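Local structure of geranyltranstransferase (3LOM) at residues A[220-225]-A[272-277]; A[227-232]-A[299-304]. The protein probably catalyses the magnesium-dependent condensation of isopentenyl diphosphate with allylic diphosphates, giving farnesyl diphosphate as a building block of isoprenoids. One frame throughout, in Å; residues are numbered along the deposited sequence.

Contact 1: residues A[220-225]-A[272-277]; sequences KHIGLV and VHYQIA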
loop_
_atom_site.group_PDB
_atom_site.type_symbol
_atom_site.label_atom_id
_atom_site.label_comp_id
_atom_site.label_asym_id
_atom_site.label_seq_id
_atom_site.Cartn_x
_atom_site.Cartn_y
_atom_site.Cartn_z
ATOM N N LYS A 220 18.460 -1.497 -15.416
ATOM C CA LYS A 220 18.695 -2.907 -15.074
ATOM C C LYS A 220 20.088 -3.102 -14.519
ATOM O O LYS A 220 20.273 -3.770 -13.501
ATOM C CB LYS A 220 18.511 -3.816 -16.295
ATOM C CG LYS A 220 17.064 -4.162 -16.604
ATOM C CD LYS A 220 16.903 -4.636 -18.040
ATOM C CE LYS A 220 15.449 -4.533 -18.491
ATOM N NZ LYS A 220 15.314 -4.592 -19.975
ATOM N N HIS A 221 21.070 -2.514 -15.190
ATOM C CA HIS A 221 22.452 -2.727 -14.799
ATOM C C HIS A 221 22.838 -1.949 -13.548
ATOM O O HIS A 221 23.685 -2.400 -12.783
ATOM C CB HIS A 221 23.399 -2.471 -15.976
ATOM C CG HIS A 221 23.270 -3.490 -17.067
ATOM N ND1 HIS A 221 24.060 -4.616 -17.128
ATOM C CD2 HIS A 221 22.410 -3.577 -18.109
ATOM C CE1 HIS A 221 23.704 -5.346 -18.170
ATOM N NE2 HIS A 221 22.708 -4.736 -18.786
ATOM N N ILE A 222 22.190 -0.808 -13.322
ATOM C CA ILE A 222 22.460 -0.010 -12.124
ATOM C C ILE A 222 21.870 -0.656 -10.849
ATOM O O ILE A 222 22.534 -0.709 -9.815
ATOM C CB ILE A 222 22.096 1.503 -12.332
ATOM C CG1 ILE A 222 23.085 2.412 -11.606
ATOM C CG2 ILE A 222 20.628 1.826 -12.023
ATOM C CD1 ILE A 222 24.331 2.695 -12.404
ATOM N N GLY A 223 20.657 -1.203 -10.962
ATOM C CA GLY A 223 20.000 -1.913 -9.865
ATOM C C GLY A 223 20.678 -3.213 -9.480
ATOM O O GLY A 223 20.657 -3.620 -8.314
ATOM N N LEU A 224 21.285 -3.860 -10.469
ATOM C CA LEU A 224 22.052 -5.076 -10.262
ATOM C C LEU A 224 23.391 -4.770 -9.599
ATOM O O LEU A 224 23.745 -5.388 -8.591
ATOM C CB LEU A 224 22.262 -5.782 -11.603
ATOM C CG LEU A 224 23.167 -7.004 -11.736
ATOM C CD1 LEU A 224 22.744 -8.150 -10.816
ATOM C CD2 LEU A 224 23.179 -7.457 -13.186
ATOM N N VAL A 225 24.118 -3.805 -10.154
ATOM C CA VAL A 225 25.473 -3.482 -9.686
ATOM C C VAL A 225 25.540 -2.890 -8.259
ATOM O O VAL A 225 26.543 -3.077 -7.566
ATOM C CB VAL A 225 26.256 -2.619 -10.732
ATOM C CG1 VAL A 225 25.895 -1.141 -10.634
ATOM C CG2 VAL A 225 27.757 -2.841 -10.617
ATOM N N VAL A 272 32.347 -4.176 -15.374
ATOM C CA VAL A 272 31.668 -4.454 -16.644
ATOM C C VAL A 272 30.248 -3.895 -16.634
ATOM O O VAL A 272 29.836 -3.245 -17.596
ATOM C CB VAL A 272 31.648 -5.975 -17.014
ATOM C CG1 VAL A 272 31.030 -6.189 -18.387
ATOM C CG2 VAL A 272 33.042 -6.563 -17.011
ATOM N N HIS A 273 29.524 -4.118 -15.539
ATOM C CA HIS A 273 28.127 -3.673 -15.446
ATOM C C HIS A 273 27.960 -2.149 -15.395
ATOM O O HIS A 273 27.010 -1.609 -15.981
ATOM C CB HIS A 273 27.397 -4.368 -14.297
ATOM C CG HIS A 273 26.951 -5.755 -14.632
ATOM N ND1 HIS A 273 25.902 -6.011 -15.488
ATOM C CD2 HIS A 273 27.421 -6.964 -14.243
ATOM C CE1 HIS A 273 25.746 -7.316 -15.615
ATOM N NE2 HIS A 273 26.651 -7.917 -14.864
ATOM N N TYR A 274 28.894 -1.471 -14.721
ATOM C CA TYR A 274 28.955 -0.004 -14.731
ATOM C C TYR A 274 29.315 0.546 -16.105
ATOM O O TYR A 274 28.761 1.559 -16.525
ATOM C CB TYR A 274 29.940 0.531 -13.684
ATOM C CG TYR A 274 29.286 0.907 -12.372
ATOM C CD1 TYR A 274 28.342 1.930 -12.310
ATOM C CD2 TYR A 274 29.614 0.242 -11.191
ATOM C CE1 TYR A 274 27.735 2.278 -11.109
ATOM C CE2 TYR A 274 29.013 0.580 -9.986
ATOM C CZ TYR A 274 28.075 1.599 -9.952
ATOM O OH TYR A 274 27.470 1.936 -8.767
ATOM N N GLN A 275 30.237 -0.135 -16.789
ATOM C CA GLN A 275 30.667 0.232 -18.140
ATOM C C GLN A 275 29.498 0.163 -19.120
ATOM O O GLN A 275 29.316 1.074 -19.931
ATOM C CB GLN A 275 31.817 -0.676 -18.596
ATOM C CG GLN A 275 32.638 -0.162 -19.779
ATOM C CD GLN A 275 32.105 -0.614 -21.134
ATOM O OE1 GLN A 275 32.251 0.095 -22.132
ATOM N NE2 GLN A 275 31.485 -1.794 -21.175
ATOM N N ILE A 276 28.706 -0.910 -19.023
ATOM C CA ILE A 276 27.502 -1.082 -19.839
ATOM C C ILE A 276 26.497 0.027 -19.515
ATOM O O ILE A 276 25.863 0.585 -20.420
ATOM C CB ILE A 276 26.873 -2.514 -19.669
ATOM C CG1 ILE A 276 27.848 -3.628 -20.096
ATOM C CG2 ILE A 276 25.545 -2.657 -20.426
ATOM C CD1 ILE A 276 28.414 -3.520 -21.521
ATOM N N ALA A 277 26.384 0.359 -18.226
ATOM C CA ALA A 277 25.514 1.447 -17.768
ATOM C C ALA A 277 25.934 2.818 -18.327
ATOM O O ALA A 277 25.083 3.567 -18.818
ATOM C CB ALA A 277 25.435 1.472 -16.243
#

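Contact 2: residues A[227-232]-A[299-304]; sequences QMQDDY and QNRSNL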
loop_
_atom_site.group_PDB
_atom_site.type_symbol
_atom_site.label_atom_id
_atom_site.label_comp_id
_atom_site.label_asym_id
_atom_site.label_seq_id
_atom_site.Cartn_x
_atom_site.Cartn_y
_atom_site.Cartn_z
ATOM N N GLN A 227 23.732 -3.911 -5.748
ATOM C CA GLN A 227 23.695 -5.120 -4.936
ATOM C C GLN A 227 24.998 -5.914 -4.983
ATOM O O GLN A 227 25.386 -6.535 -3.987
ATOM C CB GLN A 227 22.524 -5.994 -5.376
ATOM C CG GLN A 227 22.104 -6.987 -4.339
ATOM C CD GLN A 227 21.668 -6.345 -3.030
ATOM O OE1 GLN A 227 20.936 -5.351 -3.019
ATOM N NE2 GLN A 227 22.122 -6.915 -1.919
ATOM N N MET A 228 25.656 -5.900 -6.144
ATOM C CA MET A 228 27.008 -6.445 -6.282
ATOM C C MET A 228 27.966 -5.679 -5.366
ATOM O O MET A 228 28.731 -6.287 -4.616
ATOM C CB MET A 228 27.489 -6.372 -7.737
ATOM C CG MET A 228 26.933 -7.443 -8.657
ATOM S SD MET A 228 27.458 -7.233 -10.373
ATOM C CE MET A 228 26.571 -8.584 -11.129
ATOM N N GLN A 229 27.890 -4.349 -5.423
ATOM C CA GLN A 229 28.699 -3.467 -4.576
ATOM C C GLN A 229 28.467 -3.701 -3.088
ATOM O O GLN A 229 29.426 -3.792 -2.325
ATOM C CB GLN A 229 28.462 -1.995 -4.928
ATOM C CG GLN A 229 29.207 -1.538 -6.178
ATOM C CD GLN A 229 28.914 -0.097 -6.546
ATOM O OE1 GLN A 229 27.761 0.295 -6.712
ATOM N NE2 GLN A 229 29.965 0.696 -6.689
ATOM N N ASP A 230 27.197 -3.816 -2.696
ATOM C CA ASP A 230 26.816 -4.057 -1.299
ATOM C C ASP A 230 27.395 -5.356 -0.750
ATOM O O ASP A 230 27.907 -5.377 0.365
ATOM C CB ASP A 230 25.291 -4.028 -1.131
ATOM C CG ASP A 230 24.711 -2.631 -1.305
ATOM O OD1 ASP A 230 23.469 -2.501 -1.385
ATOM O OD2 ASP A 230 25.497 -1.661 -1.372
ATOM N N ASP A 231 27.338 -6.420 -1.550
ATOM C CA ASP A 231 27.933 -7.711 -1.185
ATOM C C ASP A 231 29.462 -7.653 -1.166
ATOM O O ASP A 231 30.102 -8.292 -0.327
ATOM C CB ASP A 231 27.446 -8.815 -2.128
ATOM C CG ASP A 231 25.955 -9.101 -1.984
ATOM O OD1 ASP A 231 25.306 -8.545 -1.068
ATOM O OD2 ASP A 231 25.428 -9.896 -2.790
ATOM N N TYR A 232 30.029 -6.869 -2.084
ATOM C CA TYR A 232 31.472 -6.643 -2.168
ATOM C C TYR A 232 31.991 -5.858 -0.967
ATOM O O TYR A 232 33.063 -6.160 -0.443
ATOM C CB TYR A 232 31.822 -5.906 -3.468
ATOM C CG TYR A 232 33.294 -5.584 -3.651
ATOM C CD1 TYR A 232 34.220 -6.587 -3.939
ATOM C CD2 TYR A 232 33.756 -4.270 -3.556
ATOM C CE1 TYR A 232 35.571 -6.292 -4.110
ATOM C CE2 TYR A 232 35.102 -3.965 -3.727
ATOM C CZ TYR A 232 36.002 -4.978 -4.005
ATOM O OH TYR A 232 37.332 -4.676 -4.177
ATOM N N GLN A 299 30.053 4.357 -8.779
ATOM C CA GLN A 299 31.076 3.353 -9.070
ATOM C C GLN A 299 32.266 3.436 -8.111
ATOM O O GLN A 299 32.783 2.405 -7.669
ATOM C CB GLN A 299 31.538 3.464 -10.530
ATOM C CG GLN A 299 32.597 2.438 -10.941
ATOM C CD GLN A 299 32.789 2.329 -12.445
ATOM O OE1 GLN A 299 33.443 1.403 -12.926
ATOM N NE2 GLN A 299 32.214 3.266 -13.196
ATOM N N ASN A 300 32.673 4.658 -7.771
ATOM C CA ASN A 300 33.904 4.887 -7.002
ATOM C C ASN A 300 33.854 4.600 -5.487
ATOM O O ASN A 300 34.894 4.642 -4.822
ATOM C CB ASN A 300 34.473 6.289 -7.280
ATOM C CG ASN A 300 35.070 6.420 -8.683
ATOM O OD1 ASN A 300 34.793 5.615 -9.578
ATOM N ND2 ASN A 300 35.883 7.453 -8.879
ATOM N N ARG A 301 32.670 4.300 -4.947
ATOM C CA ARG A 301 32.569 3.818 -3.554
ATOM C C ARG A 301 32.913 2.326 -3.434
ATOM O O ARG A 301 32.868 1.754 -2.343
ATOM C CB ARG A 301 31.214 4.153 -2.897
ATOM C CG ARG A 301 29.989 4.053 -3.792
ATOM C CD ARG A 301 28.698 4.260 -3.007
ATOM N NE ARG A 301 28.168 3.001 -2.480
ATOM C CZ ARG A 301 27.204 2.284 -3.057
ATOM N NH1 ARG A 301 26.640 2.694 -4.190
ATOM N NH2 ARG A 301 26.799 1.148 -2.498
ATOM N N SER A 302 33.255 1.720 -4.571
ATOM C CA SER A 302 33.839 0.385 -4.639
ATOM C C SER A 302 35.337 0.475 -4.965
ATOM O O SER A 302 36.112 -0.415 -4.607
ATOM C CB SER A 302 33.115 -0.451 -5.700
ATOM O OG SER A 302 33.684 -1.743 -5.823
ATOM N N ASN A 303 35.728 1.558 -5.638
ATOM C CA ASN A 303 37.119 1.797 -6.047
ATOM C C ASN A 303 38.035 2.320 -4.941
ATOM O O ASN A 303 39.257 2.173 -5.032
ATOM C CB ASN A 303 37.175 2.760 -7.242
ATOM C CG ASN A 303 37.075 2.046 -8.584
ATOM O OD1 ASN A 303 37.461 0.884 -8.719
ATOM N ND2 ASN A 303 36.567 2.753 -9.590
ATOM N N LEU A 304 37.444 2.922 -3.907
ATOM C CA LEU A 304 38.195 3.541 -2.799
ATOM C C LEU A 304 38.964 2.543 -1.924
ATOM O O LEU A 304 39.831 2.936 -1.135
ATOM C CB LEU A 304 37.277 4.419 -1.932
ATOM C CG LEU A 304 37.010 5.863 -2.378
ATOM C CD1 LEU A 304 35.792 6.426 -1.657
ATOM C CD2 LEU A 304 38.229 6.764 -2.163
#

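Contact 1: residues A[220-225]-A[272-277]
His221 and His273 meet rim to rim where two helices of the all-alpha isoprenoid synthase fold pack antiparallel, their short axes 8.8 Å apart and crossing at -153°. The ND1 atoms of the two imidazoles share a hydrogen bond of 2.8 Å, which either ring could donate. Each ring keeps its bonding nitrogen near the plane of the other, and the planes differ by only 31°. Histidine suits both places because one ND1 can donate while the other accepts, and because a flat ring also offers a face for apolar packing. Both faces used here receive a methyl group: Ile276 CG2 stands almost directly over the centre of the His221 ring, 3.9 Å from its centroid, while Leu224 CD2 sits over the His273 ring nearer the rim, 3.5 Å from His273 CE1.

Deeper in, the contact becomes apolar. Val225 has CG1 between the backbone N and the carbonyl carbon (chi1 82°), and the branched chain meets Tyr274 at about a right angle, with this methyl making a CH-pi contact over one face of the phenol. Tyr274 OH is hydrogen-bonded to Gln229. Ala277, with a single methyl, takes little room, and the terminal methyl of Ile222 lies beside it and approaches the phenol obliquely, with Ile222 CD1 3.7 Å from Tyr274 CE1.

Contact 2: residues A[227-232]-A[299-304]
Gln229 and Arg301 reach each other through contrasting torsions. In Gln229, CG is anti to the carbonyl carbon (chi1 -79°) and the chain then runs out extended, carrying its amide across to helix 289-303. Arg301 starts with CG between the backbone N and the carbonyl carbon (chi1 38°) and bends at its third torsion, which brings the guanidinium back toward segment 227-232 of helix 209-236. There Gln229 CD lies over one face of the guanidinium, offset toward the rim, and Asp230 OD2 comes to its edge near the plane, forming a rather long salt bridge of 3.3 Å with Arg301 NH2. The carboxylate is turned 53° against the guanidinium, and a single oxygen makes the contact.

The Gln229 amide is gripped at both ends, its OE1 by Tyr274 and its NE2 by Leu298 O. Helix 289-303 is kinked here: Ser302 N bonds to Gln299 O, three residues back, instead of to Leu298 O as in a regular helix. Leu298 O, passed over at the kink, receives Gln229 NE2, and glutamine suits the place because its amide donates there while OE1 accepts. Ser302 is compact enough to fit between Gln229 and Tyr232. Its CB lies 3.5 Å from Gln229 NE2, and its OG lies obliquely to the phenol, 3.4 Å from Tyr232 CE2, while Tyr232 OH is hydrogen-bonded to Glu267.

Asp230 and Asp231 open the sequence DDYLD, the second aspartate-rich motif of polyprenyl synthases, which in relatives helps bind the magnesium ions that hold the allylic diphosphate; here the C-terminal helix packs alongside it.

Overall arrangement
Following the chain from the N terminus, helix 209-236 is the first to take part: it supplies 220-225 to contact 1 and, about two turns on, 227-232 to contact 2. The chain then passes through a region that includes the unmodelled residues 239-253 and returns as helix 263-279, closing contact 1 over 46 intervening residues. Helix 289-303 follows and closes contact 2 over 66. Because the segments alternate along the chain, the two loops cross and neither nests inside the other. The contacts, with centres about 12 Å apart, thus tie the last two long helices to one shared helix. Met228 packing on His273 further joins the two sites, on the same side of the chain's centre.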